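Local coordinates for BIFUNCTIONAL PROTEIN Proline utilization A (PutA) (Corynebacterium freiburgense, PDB 5UX5), which catalyses the two-step oxidation of proline to glutamate, pairing an FAD-dependent proline dehydrogenase with an NAD-dependent aldehyde dehydrogenase in one chain, at residues 215-220 with 256-261; 587-592 with 656-661; 667-670 with 674-677. All coordinates share one frame; numbering follows the deposited sequence.

Contact 1. Residues 215-220 with 256-261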
ATOM      1  N   PRO A 215      20.509  16.207 -22.726  1.00 47.04           N
ATOM      2  CA  PRO A 215      21.978  16.111 -22.814  1.00 41.31           C
ATOM      3  C   PRO A 215      22.447  14.747 -23.269  1.00 41.53           C
ATOM      4  O   PRO A 215      23.451  14.656 -23.984  1.00 44.08           O
ATOM      5  CB  PRO A 215      22.460  16.420 -21.389  1.00 41.68           C
ATOM      6  CG  PRO A 215      21.295  16.964 -20.663  1.00 50.55           C
ATOM      7  CD  PRO A 215      20.060  16.866 -21.485  1.00 50.16           C
ATOM      8  N   LEU A 216      21.748  13.677 -22.872  1.00 41.59           N
ATOM      9  CA  LEU A 216      22.154  12.332 -23.277  1.00 40.26           C
ATOM     10  C   LEU A 216      21.953  12.102 -24.775  1.00 42.15           C
ATOM     11  O   LEU A 216      22.787  11.467 -25.429  1.00 38.67           O
ATOM     12  CB  LEU A 216      21.374  11.286 -22.491  1.00 39.20           C
ATOM     13  CG  LEU A 216      21.677   9.886 -23.014  1.00 40.72           C
ATOM     14  CD1 LEU A 216      23.057   9.456 -22.535  1.00 46.81           C
ATOM     15  CD2 LEU A 216      20.607   8.883 -22.659  1.00 38.75           C
ATOM     16  N   TYR A 217      20.834  12.574 -25.328  1.00 38.29           N
ATOM     17  CA  TYR A 217      20.574  12.374 -26.748  1.00 41.16           C
ATOM     18  C   TYR A 217      21.455  13.270 -27.610  1.00 43.45           C
ATOM     19  O   TYR A 217      21.847  12.879 -28.709  1.00 43.53           O
ATOM     20  CB  TYR A 217      19.093  12.615 -27.041  1.00 44.36           C
ATOM     21  CG  TYR A 217      18.172  11.493 -26.591  1.00 45.01           C
ATOM     22  CD1 TYR A 217      17.761  11.386 -25.258  1.00 44.14           C
ATOM     23  CD2 TYR A 217      17.704  10.549 -27.498  1.00 40.16           C
ATOM     24  CE1 TYR A 217      16.927  10.371 -24.844  1.00 34.69           C
ATOM     25  CE2 TYR A 217      16.872   9.538 -27.096  1.00 34.88           C
ATOM     26  CZ  TYR A 217      16.480   9.451 -25.764  1.00 34.22           C
ATOM     27  OH  TYR A 217      15.645   8.431 -25.365  1.00 33.16           O
ATOM     28  N   ARG A 218      21.804  14.453 -27.114  1.00 43.35           N
ATOM     29  CA  ARG A 218      22.757  15.297 -27.815  1.00 45.66           C
ATOM     30  C   ARG A 218      24.080  14.582 -27.978  1.00 49.23           C
ATOM     31  O   ARG A 218      24.766  14.757 -29.000  1.00 44.47           O
ATOM     32  CB  ARG A 218      22.957  16.589 -27.042  1.00 43.27           C
ATOM     33  CG  ARG A 218      21.841  17.524 -27.232  1.00 43.55           C
ATOM     34  CD  ARG A 218      21.980  18.688 -26.362  1.00 44.53           C
ATOM     35  NE  ARG A 218      20.699  19.353 -26.298  1.00 44.49           N
ATOM     36  CZ  ARG A 218      20.307  20.053 -25.253  1.00 51.18           C
ATOM     37  NH1 ARG A 218      21.130  20.162 -24.218  1.00 55.97           N
ATOM     38  NH2 ARG A 218      19.106  20.628 -25.237  1.00 50.11           N
ATOM     39  N   LEU A 219      24.494  13.833 -26.942  1.00 47.87           N
ATOM     40  CA  LEU A 219      25.750  13.099 -27.038  1.00 49.82           C
ATOM     41  C   LEU A 219      25.734  12.093 -28.175  1.00 48.90           C
ATOM     42  O   LEU A 219      26.772  11.865 -28.810  1.00 50.07           O
ATOM     43  CB  LEU A 219      26.069  12.383 -25.735  1.00 46.30           C
ATOM     44  CG  LEU A 219      26.487  13.220 -24.532  1.00 50.97           C
ATOM     45  CD1 LEU A 219      26.919  12.246 -23.473  1.00 54.37           C
ATOM     46  CD2 LEU A 219      27.610  14.195 -24.837  1.00 44.02           C
ATOM     47  N   ALA A 220      24.559  11.542 -28.492  1.00 40.58           N
ATOM     48  CA  ALA A 220      24.426  10.642 -29.631  1.00 41.48           C
ATOM     49  C   ALA A 220      24.406  11.382 -30.964  1.00 48.06           C
ATOM     50  O   ALA A 220      24.649  10.758 -32.000  1.00 52.71           O
ATOM     51  CB  ALA A 220      23.157   9.801 -29.498  1.00 38.88           C
ATOM     52  N   LEU A 256      15.307  15.395 -34.761  1.00 52.37           N
ATOM     53  CA  LEU A 256      14.431  14.823 -35.774  1.00 43.16           C
ATOM     54  C   LEU A 256      15.129  13.739 -36.589  1.00 43.90           C
ATOM     55  O   LEU A 256      14.474  12.803 -37.057  1.00 41.26           O
ATOM     56  CB  LEU A 256      13.923  15.921 -36.706  1.00 43.55           C
ATOM     57  CG  LEU A 256      12.704  15.462 -37.530  1.00 52.49           C
ATOM     58  CD1 LEU A 256      11.599  14.839 -36.634  1.00 46.15           C
ATOM     59  CD2 LEU A 256      12.143  16.522 -38.478  1.00 45.34           C
ATOM     60  N   GLY A 257      16.454  13.810 -36.726  1.00 48.18           N
ATOM     61  CA  GLY A 257      17.141  12.815 -37.532  1.00 42.07           C
ATOM     62  C   GLY A 257      17.895  11.736 -36.779  1.00 47.16           C
ATOM     63  O   GLY A 257      18.727  11.045 -37.372  1.00 48.32           O
ATOM     64  N   LEU A 258      17.570  11.530 -35.499  1.00 40.12           N
ATOM     65  CA  LEU A 258      18.259  10.564 -34.657  1.00 43.70           C
ATOM     66  C   LEU A 258      17.454   9.272 -34.581  1.00 48.19           C
ATOM     67  O   LEU A 258      16.294   9.275 -34.150  1.00 42.73           O
ATOM     68  CB  LEU A 258      18.475  11.121 -33.253  1.00 50.15           C
ATOM     69  CG  LEU A 258      19.211  10.208 -32.269  1.00 43.27           C
ATOM     70  CD1 LEU A 258      20.584   9.850 -32.814  1.00 38.82           C
ATOM     71  CD2 LEU A 258      19.311  10.873 -30.894  1.00 38.15           C
ATOM     72  N   GLU A 259      18.084   8.175 -34.974  1.00 53.87           N
ATOM     73  CA  GLU A 259      17.507   6.844 -34.843  1.00 46.10           C
ATOM     74  C   GLU A 259      17.636   6.391 -33.393  1.00 36.04           C
ATOM     75  O   GLU A 259      18.749   6.272 -32.876  1.00 36.14           O
ATOM     76  CB  GLU A 259      18.229   5.885 -35.787  1.00 41.25           C
ATOM     77  CG  GLU A 259      17.386   4.834 -36.438  1.00 48.50           C
ATOM     78  CD  GLU A 259      18.031   4.275 -37.698  1.00 50.56           C
ATOM     79  OE1 GLU A 259      18.647   3.188 -37.623  1.00 46.43           O
ATOM     80  OE2 GLU A 259      17.933   4.932 -38.759  1.00 55.47           O
ATOM     81  N   ALA A 260      16.500   6.143 -32.742  1.00 35.26           N
ATOM     82  CA  ALA A 260      16.445   5.736 -31.343  1.00 37.78           C
ATOM     83  C   ALA A 260      15.326   4.717 -31.158  1.00 39.58           C
ATOM     84  O   ALA A 260      14.505   4.498 -32.044  1.00 43.86           O
ATOM     85  CB  ALA A 260      16.243   6.935 -30.412  1.00 41.76           C
ATOM     86  N   GLY A 261      15.323   4.057 -30.001  1.00 40.83           N
ATOM     87  CA  GLY A 261      14.522   2.867 -29.816  1.00 38.88           C
ATOM     88  C   GLY A 261      13.773   2.852 -28.497  1.00 37.51           C
ATOM     89  O   GLY A 261      14.063   3.604 -27.572  1.00 41.49           O
TER
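Y217 and A220 meet L258 and A260 in the TIM-barrel proline dehydrogenase part of the chain. The contact joins the last turns of helix 202-221 to the loop that leads into barrel strand 260-265. It is an apolar contact between four buried residues. L258 does most of the work by dividing its two methyls between two partners. Its CG is anti to the backbone N (chi1 -179°), which carries the branch across to the helix. L258 CD2 lies at the edge of the Y217 ring, in the ring plane, 3.8 Å from CD2 of Y217. The two side chains cross at about a right angle. The same ring edge also runs past A260, where Y217 CE2 is 4.3 Å from the CB of A260.

Polar bonds lie around the segments. R218 forms a salt bridge with E254, and the L258 carbonyl accepts a bond from R285. A260 pairs through its backbone with K294, and G261 with I229 and L231, so the contact reaches into the parallel barrel sheet.

L249 of helix 239-251 and L231 of strand 228-232 also touch Y217. The Y217 side chain is about 13 Å from the bound FAD. The second methyl of L258 meets the helix nearer its C-terminal end, with CD1 4.2 Å from the CB of A220.

Contact 2. Residues 587-592 with 656-661. With NAD (nicotinamide-adenine-dinucleotide), chain F.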
ATOM      1  N   LEU A 587     -28.483   5.795  20.201  1.00 35.53           N
ATOM      2  CA  LEU A 587     -27.851   6.970  19.603  1.00 37.46           C
ATOM      3  C   LEU A 587     -26.354   6.934  19.877  1.00 35.54           C
ATOM      4  O   LEU A 587     -25.941   6.800  21.031  1.00 25.07           O
ATOM      5  CB  LEU A 587     -28.456   8.267  20.159  1.00 26.83           C
ATOM      6  CG  LEU A 587     -27.927   9.649  19.775  1.00 33.79           C
ATOM      7  CD1 LEU A 587     -27.934   9.937  18.268  1.00 33.35           C
ATOM      8  CD2 LEU A 587     -28.732  10.702  20.501  1.00 36.24           C
ATOM      9  N   VAL A 588     -25.549   7.043  18.821  1.00 32.07           N
ATOM     10  CA  VAL A 588     -24.103   7.180  18.931  1.00 33.08           C
ATOM     11  C   VAL A 588     -23.682   8.516  18.331  1.00 35.51           C
ATOM     12  O   VAL A 588     -24.190   8.913  17.279  1.00 37.89           O
ATOM     13  CB  VAL A 588     -23.380   6.027  18.225  1.00 29.30           C
ATOM     14  CG1 VAL A 588     -21.884   6.301  18.209  1.00 23.48           C
ATOM     15  CG2 VAL A 588     -23.711   4.698  18.906  1.00 23.24           C
ATOM     16  N   VAL A 589     -22.729   9.194  18.980  1.00 33.56           N
ATOM     17  CA  VAL A 589     -22.128  10.411  18.445  1.00 30.48           C
ATOM     18  C   VAL A 589     -20.739  10.074  17.904  1.00 34.86           C
ATOM     19  O   VAL A 589     -19.943   9.397  18.581  1.00 24.89           O
ATOM     20  CB  VAL A 589     -22.057  11.507  19.517  1.00 31.24           C
ATOM     21  CG1 VAL A 589     -21.168  12.690  19.027  1.00 34.39           C
ATOM     22  CG2 VAL A 589     -23.443  11.969  19.862  1.00 27.56           C
ATOM     23  N   VAL A 590     -20.451  10.529  16.678  1.00 25.59           N
ATOM     24  CA  VAL A 590     -19.159  10.303  16.030  1.00 26.50           C
ATOM     25  C   VAL A 590     -18.445  11.641  15.897  1.00 27.96           C
ATOM     26  O   VAL A 590     -18.830  12.492  15.080  1.00 30.87           O
ATOM     27  CB  VAL A 590     -19.296   9.632  14.655  1.00 25.28           C
ATOM     28  CG1 VAL A 590     -17.931   9.468  14.040  1.00 24.30           C
ATOM     29  CG2 VAL A 590     -19.954   8.288  14.777  1.00 23.98           C
ATOM     30  N   ALA A 591     -17.397  11.819  16.689  1.00 26.02           N
ATOM     31  CA  ALA A 591     -16.554  13.007  16.654  1.00 26.84           C
ATOM     32  C   ALA A 591     -15.268  12.634  15.920  1.00 35.40           C
ATOM     33  O   ALA A 591     -14.467  11.844  16.418  1.00 40.10           O
ATOM     34  CB  ALA A 591     -16.293  13.526  18.067  1.00 27.42           C
ATOM     35  N   SER A 592     -15.096  13.167  14.724  1.00 40.64           N
ATOM     36  CA  SER A 592     -14.091  12.721  13.772  1.00 39.53           C
ATOM     37  C   SER A 592     -12.967  13.750  13.616  1.00 41.20           C
ATOM     38  O   SER A 592     -13.127  14.925  13.976  1.00 34.71           O
ATOM     39  CB  SER A 592     -14.762  12.459  12.417  1.00 39.02           C
ATOM     40  OG  SER A 592     -15.357  13.644  11.916  1.00 47.32           O
ATOM     41  N   ARG A 656     -20.129  20.793  23.999  1.00 37.74           N
ATOM     42  CA  ARG A 656     -20.098  20.105  25.280  1.00 36.86           C
ATOM     43  C   ARG A 656     -21.458  19.501  25.598  1.00 37.95           C
ATOM     44  O   ARG A 656     -21.557  18.369  26.091  1.00 46.64           O
ATOM     45  CB  ARG A 656     -19.678  21.087  26.379  1.00 40.73           C
ATOM     46  CG  ARG A 656     -19.906  20.550  27.762  1.00 48.69           C
ATOM     47  CD  ARG A 656     -19.115  21.295  28.813  1.00 51.42           C
ATOM     48  NE  ARG A 656     -19.199  20.602  30.101  1.00 49.57           N
ATOM     49  CZ  ARG A 656     -18.646  21.056  31.218  1.00 48.54           C
ATOM     50  NH1 ARG A 656     -17.979  22.202  31.215  1.00 46.18           N
ATOM     51  NH2 ARG A 656     -18.743  20.353  32.332  1.00 52.03           N
ATOM     52  N   ARG A 657     -22.520  20.228  25.282  1.00 35.82           N
ATOM     53  CA  ARG A 657     -23.860  19.703  25.472  1.00 36.16           C
ATOM     54  C   ARG A 657     -24.078  18.467  24.606  1.00 34.11           C
ATOM     55  O   ARG A 657     -24.731  17.509  25.033  1.00 35.04           O
ATOM     56  CB  ARG A 657     -24.876  20.804  25.171  1.00 41.31           C
ATOM     57  CG  ARG A 657     -26.311  20.438  25.330  1.00 51.50           C
ATOM     58  CD  ARG A 657     -26.584  19.924  26.730  1.00 59.38           C
ATOM     59  NE  ARG A 657     -27.970  19.477  26.843  1.00 59.99           N
ATOM     60  CZ  ARG A 657     -28.430  18.656  27.779  1.00 47.47           C
ATOM     61  NH1 ARG A 657     -27.621  18.164  28.707  1.00 43.67           N
ATOM     62  NH2 ARG A 657     -29.711  18.326  27.775  1.00 39.02           N
ATOM     63  N   LEU A 658     -23.527  18.452  23.392  1.00 33.78           N
ATOM     64  CA  LEU A 658     -23.678  17.254  22.574  1.00 36.34           C
ATOM     65  C   LEU A 658     -22.887  16.080  23.149  1.00 36.18           C
ATOM     66  O   LEU A 658     -23.407  14.968  23.255  1.00 34.88           O
ATOM     67  CB  LEU A 658     -23.270  17.523  21.128  1.00 35.42           C
ATOM     68  CG  LEU A 658     -23.334  16.285  20.228  1.00 33.17           C
ATOM     69  CD1 LEU A 658     -24.694  15.661  20.330  1.00 37.84           C
ATOM     70  CD2 LEU A 658     -23.105  16.676  18.824  1.00 31.42           C
ATOM     71  N   MET A 659     -21.629  16.297  23.536  1.00 38.89           N
ATOM     72  CA  MET A 659     -20.826  15.162  23.979  1.00 38.89           C
ATOM     73  C   MET A 659     -21.251  14.665  25.349  1.00 41.06           C
ATOM     74  O   MET A 659     -21.024  13.495  25.664  1.00 33.98           O
ATOM     75  CB  MET A 659     -19.342  15.500  24.024  1.00 40.54           C
ATOM     76  CG  MET A 659     -18.779  15.935  22.717  1.00 37.85           C
ATOM     77  SD  MET A 659     -19.190  14.861  21.340  1.00 42.77           S
ATOM     78  CE  MET A 659     -18.488  15.832  19.983  1.00 29.87           C
ATOM     79  N   SER A 660     -21.796  15.534  26.199  1.00 39.96           N
ATOM     80  CA  SER A 660     -22.207  15.112  27.535  1.00 42.13           C
ATOM     81  C   SER A 660     -23.675  14.713  27.597  1.00 40.08           C
ATOM     82  O   SER A 660     -24.194  14.459  28.691  1.00 35.32           O
ATOM     83  CB  SER A 660     -21.941  16.216  28.569  1.00 35.15           C
ATOM     84  OG  SER A 660     -22.876  17.285  28.457  1.00 38.74           O
ATOM     85  N   HIS A 661     -24.355  14.662  26.462  1.00 37.74           N
ATOM     86  CA  HIS A 661     -25.806  14.620  26.503  1.00 40.70           C
ATOM     87  C   HIS A 661     -26.306  13.340  27.182  1.00 40.81           C
ATOM     88  O   HIS A 661     -25.782  12.245  26.927  1.00 42.71           O
ATOM     89  CB  HIS A 661     -26.385  14.756  25.098  1.00 31.24           C
ATOM     90  CG  HIS A 661     -27.853  14.981  25.113  1.00 33.35           C
ATOM     91  ND1 HIS A 661     -28.752  13.991  25.467  1.00 35.26           N
ATOM     92  CD2 HIS A 661     -28.579  16.104  24.920  1.00 33.18           C
ATOM     93  CE1 HIS A 661     -29.973  14.485  25.428  1.00 32.31           C
ATOM     94  NE2 HIS A 661     -29.896  15.769  25.109  1.00 38.07           N
TER
HETATM   95  PA  NAD F2002      -9.271  16.814  18.900  1.00 46.97           P
HETATM   96  O1A NAD F2002      -8.850  15.555  19.736  1.00 44.87           O
HETATM   97  O2A NAD F2002      -9.107  18.107  19.765  1.00 49.98           O
HETATM   98  O5B NAD F2002     -10.789  16.713  18.502  1.00 47.22           O
HETATM   99  C5B NAD F2002     -11.287  15.780  17.576  1.00 41.56           C
HETATM  100  C4B NAD F2002     -12.801  15.935  17.437  1.00 42.18           C
HETATM  101  O4B NAD F2002     -13.468  16.199  18.676  1.00 34.01           O
HETATM  102  C3B NAD F2002     -13.158  17.018  16.466  1.00 41.69           C
HETATM  103  O3B NAD F2002     -14.351  16.750  15.817  1.00 42.84           O
HETATM  104  C2B NAD F2002     -13.253  18.136  17.424  1.00 41.89           C
HETATM  105  O2B NAD F2002     -13.805  19.297  16.910  1.00 38.11           O
HETATM  106  C1B NAD F2002     -14.013  17.499  18.542  1.00 35.95           C
HETATM  107  N9A NAD F2002     -13.925  18.261  19.783  1.00 41.27           N
HETATM  108  C8A NAD F2002     -12.784  18.538  20.513  1.00 39.39           C
HETATM  109  N7A NAD F2002     -13.103  19.272  21.599  1.00 43.63           N
HETATM  110  C5A NAD F2002     -14.487  19.506  21.624  1.00 43.93           C
HETATM  111  C6A NAD F2002     -15.361  20.167  22.481  1.00 43.94           C
HETATM  112  N6A NAD F2002     -14.911  20.849  23.670  1.00 40.78           N
HETATM  113  N1A NAD F2002     -16.675  20.185  22.198  1.00 46.59           N
HETATM  114  C2A NAD F2002     -17.176  19.576  21.093  1.00 46.85           C
HETATM  115  N3A NAD F2002     -16.353  18.914  20.234  1.00 46.35           N
HETATM  116  C4A NAD F2002     -15.025  18.863  20.470  1.00 44.70           C
HETATM  117  O3  NAD F2002      -8.376  16.777  17.574  1.00 65.37           O
HETATM  118  PN  NAD F2002      -7.711  17.997  16.761  1.00 79.15           P
HETATM  119  O1N NAD F2002      -7.834  19.351  17.429  1.00 79.07           O
HETATM  120  O2N NAD F2002      -8.491  18.168  15.491  1.00 74.70           O
HETATM  121  O5D NAD F2002      -6.176  17.570  16.533  1.00 77.41           O
HETATM  122  C5D NAD F2002      -5.382  17.339  17.689  1.00 74.56           C
HETATM  123  C4D NAD F2002      -4.285  16.277  17.579  1.00 71.63           C
HETATM  124  O4D NAD F2002      -4.725  14.963  17.327  1.00 66.09           O
HETATM  125  C3D NAD F2002      -3.233  16.470  16.543  1.00 72.15           C
HETATM  126  O3D NAD F2002      -2.432  17.579  16.727  1.00 67.79           O
HETATM  127  C2D NAD F2002      -2.468  15.235  16.812  1.00 71.17           C
HETATM  128  O2D NAD F2002      -1.449  15.511  17.706  1.00 64.90           O
HETATM  129  C1D NAD F2002      -3.502  14.259  17.326  1.00 66.83           C
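M659 reaches from the end of helix 653-659 to V589 and A591 on strand 580-591. From its CB the chain turns to CG, which is anti to the carbonyl carbon and beside the backbone N (chi1 -59°). The chain then bends at chi2 (-49°), which turns the thioether toward the strand. SD lies 3.7 Å from CG1 of V589, and the two side chains cross at about a right angle. The terminal CE meets A591, 3.7 Å from its CB. The same methyl is 3.8 Å from N3A of the NAD adenine.

V589 has a second partner on the helix. Its CG2 and CD1 of L658 approach tip to tip at 3.9 Å. V589 therefore touches two consecutive helix residues, one with each branch.

The helix closes beside this patch. The carbonyl O of R656 accepts bonds from both N and OG of S660, which come from opposite faces of its plane. The R656 side chain makes a cation-pi contact with W682.

Just past the strand, the S592 carbonyl O accepts a hydrogen bond from NAD O3B at 2.9 Å. K618 and E651 also bond to NAD. The chemistry is thus divided in this Rossmann-type NAD pocket of the aldehyde dehydrogenase part: M659 and A591 offer methyls to the adenine and the ribose ring, while a backbone carbonyl just after the strand takes the ribose hydroxyl.

Contact 3. Residues 667-670 with 674-677. With NAD (nicotinamide-adenine-dinucleotide), chain F.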
ATOM      1  N   ILE A 667     -19.851   7.597  22.429  1.00 24.37           N
ATOM      2  CA  ILE A 667     -19.080   8.471  21.563  1.00 34.03           C
ATOM      3  C   ILE A 667     -18.011   7.619  20.905  1.00 38.25           C
ATOM      4  O   ILE A 667     -17.304   6.865  21.592  1.00 36.39           O
ATOM      5  CB  ILE A 667     -18.441   9.627  22.345  1.00 36.15           C
ATOM      6  CG1 ILE A 667     -19.519  10.550  22.900  1.00 36.18           C
ATOM      7  CG2 ILE A 667     -17.464  10.393  21.450  1.00 35.02           C
ATOM      8  CD1 ILE A 667     -18.979  11.591  23.847  1.00 33.16           C
ATOM      9  N   ILE A 668     -17.950   7.681  19.574  1.00 34.67           N
ATOM     10  CA  ILE A 668     -16.805   7.200  18.814  1.00 29.51           C
ATOM     11  C   ILE A 668     -15.957   8.416  18.462  1.00 29.52           C
ATOM     12  O   ILE A 668     -16.434   9.333  17.781  1.00 33.92           O
ATOM     13  CB  ILE A 668     -17.231   6.461  17.545  1.00 30.68           C
ATOM     14  CG1 ILE A 668     -18.162   5.292  17.871  1.00 26.22           C
ATOM     15  CG2 ILE A 668     -15.993   6.001  16.822  1.00 22.35           C
ATOM     16  CD1 ILE A 668     -18.772   4.672  16.635  1.00 22.00           C
ATOM     17  N   LEU A 669     -14.729   8.453  18.973  1.00 27.05           N
ATOM     18  CA  LEU A 669     -13.850   9.611  18.894  1.00 24.72           C
ATOM     19  C   LEU A 669     -12.496   9.216  18.335  1.00 32.85           C
ATOM     20  O   LEU A 669     -11.941   8.185  18.716  1.00 41.15           O
ATOM     21  CB  LEU A 669     -13.645  10.234  20.274  1.00 33.16           C
ATOM     22  CG  LEU A 669     -12.497  11.209  20.511  1.00 26.29           C
ATOM     23  CD1 LEU A 669     -12.763  12.482  19.766  1.00 27.01           C
ATOM     24  CD2 LEU A 669     -12.324  11.475  22.013  1.00 26.92           C
ATOM     25  N   THR A 670     -11.954  10.062  17.465  1.00 25.22           N
ATOM     26  CA  THR A 670     -10.606   9.921  16.936  1.00 31.44           C
ATOM     27  C   THR A 670      -9.927  11.272  17.080  1.00 27.90           C
ATOM     28  O   THR A 670     -10.334  12.233  16.433  1.00 29.91           O
ATOM     29  CB  THR A 670     -10.600   9.496  15.469  1.00 44.10           C
ATOM     30  OG1 THR A 670     -11.426   8.333  15.296  1.00 47.25           O
ATOM     31  CG2 THR A 670      -9.171   9.223  15.004  1.00 33.83           C
ATOM     32  N   GLU A 674      -6.044  13.751  25.197  1.00 43.90           N
ATOM     33  CA  GLU A 674      -6.502  14.814  26.094  1.00 44.63           C
ATOM     34  C   GLU A 674      -7.969  15.155  25.854  1.00 45.35           C
ATOM     35  O   GLU A 674      -8.694  15.538  26.787  1.00 37.12           O
ATOM     36  CB  GLU A 674      -5.646  16.073  25.910  1.00 44.09           C
ATOM     37  CG  GLU A 674      -4.148  15.879  26.170  1.00 62.35           C
ATOM     38  CD  GLU A 674      -3.412  15.158  25.040  1.00 76.11           C
ATOM     39  OE1 GLU A 674      -3.621  15.527  23.862  1.00 81.20           O
ATOM     40  OE2 GLU A 674      -2.624  14.227  25.334  1.00 78.49           O
ATOM     41  N   THR A 675      -8.412  15.032  24.607  1.00 46.72           N
ATOM     42  CA  THR A 675      -9.813  15.244  24.277  1.00 40.30           C
ATOM     43  C   THR A 675     -10.698  14.143  24.850  1.00 49.26           C
ATOM     44  O   THR A 675     -11.796  14.419  25.350  1.00 49.74           O
ATOM     45  CB  THR A 675      -9.935  15.350  22.763  1.00 33.83           C
ATOM     46  OG1 THR A 675      -9.189  16.504  22.338  1.00 48.36           O
ATOM     47  CG2 THR A 675     -11.356  15.481  22.327  1.00 30.39           C
ATOM     48  N   ALA A 676     -10.233  12.893  24.801  1.00 44.29           N
ATOM     49  CA  ALA A 676     -11.002  11.809  25.385  1.00 28.58           C
ATOM     50  C   ALA A 676     -11.164  11.995  26.883  1.00 33.59           C
ATOM     51  O   ALA A 676     -12.267  11.799  27.411  1.00 42.28           O
ATOM     52  CB  ALA A 676     -10.364  10.465  25.061  1.00 27.68           C
ATOM     53  N   SER A 677     -10.092  12.392  27.591  1.00 30.20           N
ATOM     54  CA  SER A 677     -10.224  12.661  29.029  1.00 31.04           C
ATOM     55  C   SER A 677     -11.149  13.841  29.287  1.00 38.49           C
ATOM     56  O   SER A 677     -11.922  13.840  30.258  1.00 37.65           O
ATOM     57  CB  SER A 677      -8.866  12.902  29.691  1.00 32.04           C
ATOM     58  OG  SER A 677      -7.918  13.397  28.771  1.00 55.27           O
TER
HETATM   59  PA  NAD F2002      -9.271  16.814  18.900  1.00 46.97           P
HETATM   60  O1A NAD F2002      -8.850  15.555  19.736  1.00 44.87           O
HETATM   61  O2A NAD F2002      -9.107  18.107  19.765  1.00 49.98           O
HETATM   62  O5B NAD F2002     -10.789  16.713  18.502  1.00 47.22           O
HETATM   63  C5B NAD F2002     -11.287  15.780  17.576  1.00 41.56           C
HETATM   64  C4B NAD F2002     -12.801  15.935  17.437  1.00 42.18           C
HETATM   65  O4B NAD F2002     -13.468  16.199  18.676  1.00 34.01           O
HETATM   66  C3B NAD F2002     -13.158  17.018  16.466  1.00 41.69           C
HETATM   67  O3B NAD F2002     -14.351  16.750  15.817  1.00 42.84           O
HETATM   68  C2B NAD F2002     -13.253  18.136  17.424  1.00 41.89           C
HETATM   69  O2B NAD F2002     -13.805  19.297  16.910  1.00 38.11           O
HETATM   70  C1B NAD F2002     -14.013  17.499  18.542  1.00 35.95           C
HETATM   71  N9A NAD F2002     -13.925  18.261  19.783  1.00 41.27           N
HETATM   72  C8A NAD F2002     -12.784  18.538  20.513  1.00 39.39           C
HETATM   73  N7A NAD F2002     -13.103  19.272  21.599  1.00 43.63           N
HETATM   74  C5A NAD F2002     -14.487  19.506  21.624  1.00 43.93           C
HETATM   75  C6A NAD F2002     -15.361  20.167  22.481  1.00 43.94           C
HETATM   76  N6A NAD F2002     -14.911  20.849  23.670  1.00 40.78           N
HETATM   77  N1A NAD F2002     -16.675  20.185  22.198  1.00 46.59           N
HETATM   78  C2A NAD F2002     -17.176  19.576  21.093  1.00 46.85           C
HETATM   79  N3A NAD F2002     -16.353  18.914  20.234  1.00 46.35           N
HETATM   80  C4A NAD F2002     -15.025  18.863  20.470  1.00 44.70           C
HETATM   81  O3  NAD F2002      -8.376  16.777  17.574  1.00 65.37           O
HETATM   82  PN  NAD F2002      -7.711  17.997  16.761  1.00 79.15           P
HETATM   83  O1N NAD F2002      -7.834  19.351  17.429  1.00 79.07           O
HETATM   84  O2N NAD F2002      -8.491  18.168  15.491  1.00 74.70           O
HETATM   85  O5D NAD F2002      -6.176  17.570  16.533  1.00 77.41           O
HETATM   86  C5D NAD F2002      -5.382  17.339  17.689  1.00 74.56           C
HETATM   87  C4D NAD F2002      -4.285  16.277  17.579  1.00 71.63           C
HETATM   88  O4D NAD F2002      -4.725  14.963  17.327  1.00 66.09           O
HETATM   89  C3D NAD F2002      -3.233  16.470  16.543  1.00 72.15           C
HETATM   90  O3D NAD F2002      -2.432  17.579  16.727  1.00 67.79           O
HETATM   91  C2D NAD F2002      -2.468  15.235  16.812  1.00 71.17           C
HETATM   92  O2D NAD F2002      -1.449  15.511  17.706  1.00 64.90           O
HETATM   93  C1D NAD F2002      -3.502  14.259  17.326  1.00 66.83           C
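T675, which meets L669 across the contact, sets its methyl against the flat adenine of NAD. CG2 of T675 stands above one face of the adenine, outside the rim at C8A, 3.8 Å away. L669 touches the adenosine ribose instead. Strand 666-670, helix 673-682 and strand 687-691 form a beta-alpha-beta unit, and the contact packs its first strand against its helix. It lies in the Rossmann-type NAD-binding part of the aldehyde dehydrogenase.

L669 bridges helix and cofactor. A chi1 of 164° swings its branch away from the backbone N, and the two methyls part from there. CD2 goes to the helix, 3.6 Å from CA of A676 and 4.1 Å from CG2 of T675. CD1 goes to the ribose, 3.9 Å from O4B of NAD.

T675 also has two roles. Its methyl packs on L669 and reaches the adenine, while its hydroxyl serves the pyrophosphate. A672, in the turn between strand and helix, bonds to NAD through its backbone N. The cofactor is thus bound by the turn through a backbone N-H and by the first turn of the helix through a side chain. T675 OG1 donates the side-chain bond, to O1A of NAD at 2.8 Å.

How the contacts relate
All three contacts are buried, and in each the two segments meet through apolar side chains. Contact 1 stands apart, in the proline dehydrogenase barrel on the other side of the chain's centre. Its centre is about 66 Å from that of contact 2 and 62 Å from that of contact 3. Its partners are all protein. Contacts 2 and 3 have centres about 10 Å apart and share one sheet. Probable backbone bonds join V589 O to I668 N at 2.8 Å and A591 N to I668 O at 2.9 Å. Both add polar bonds to the same NAD: contact 2 at a ribose hydroxyl, contact 3 at a phosphate oxygen.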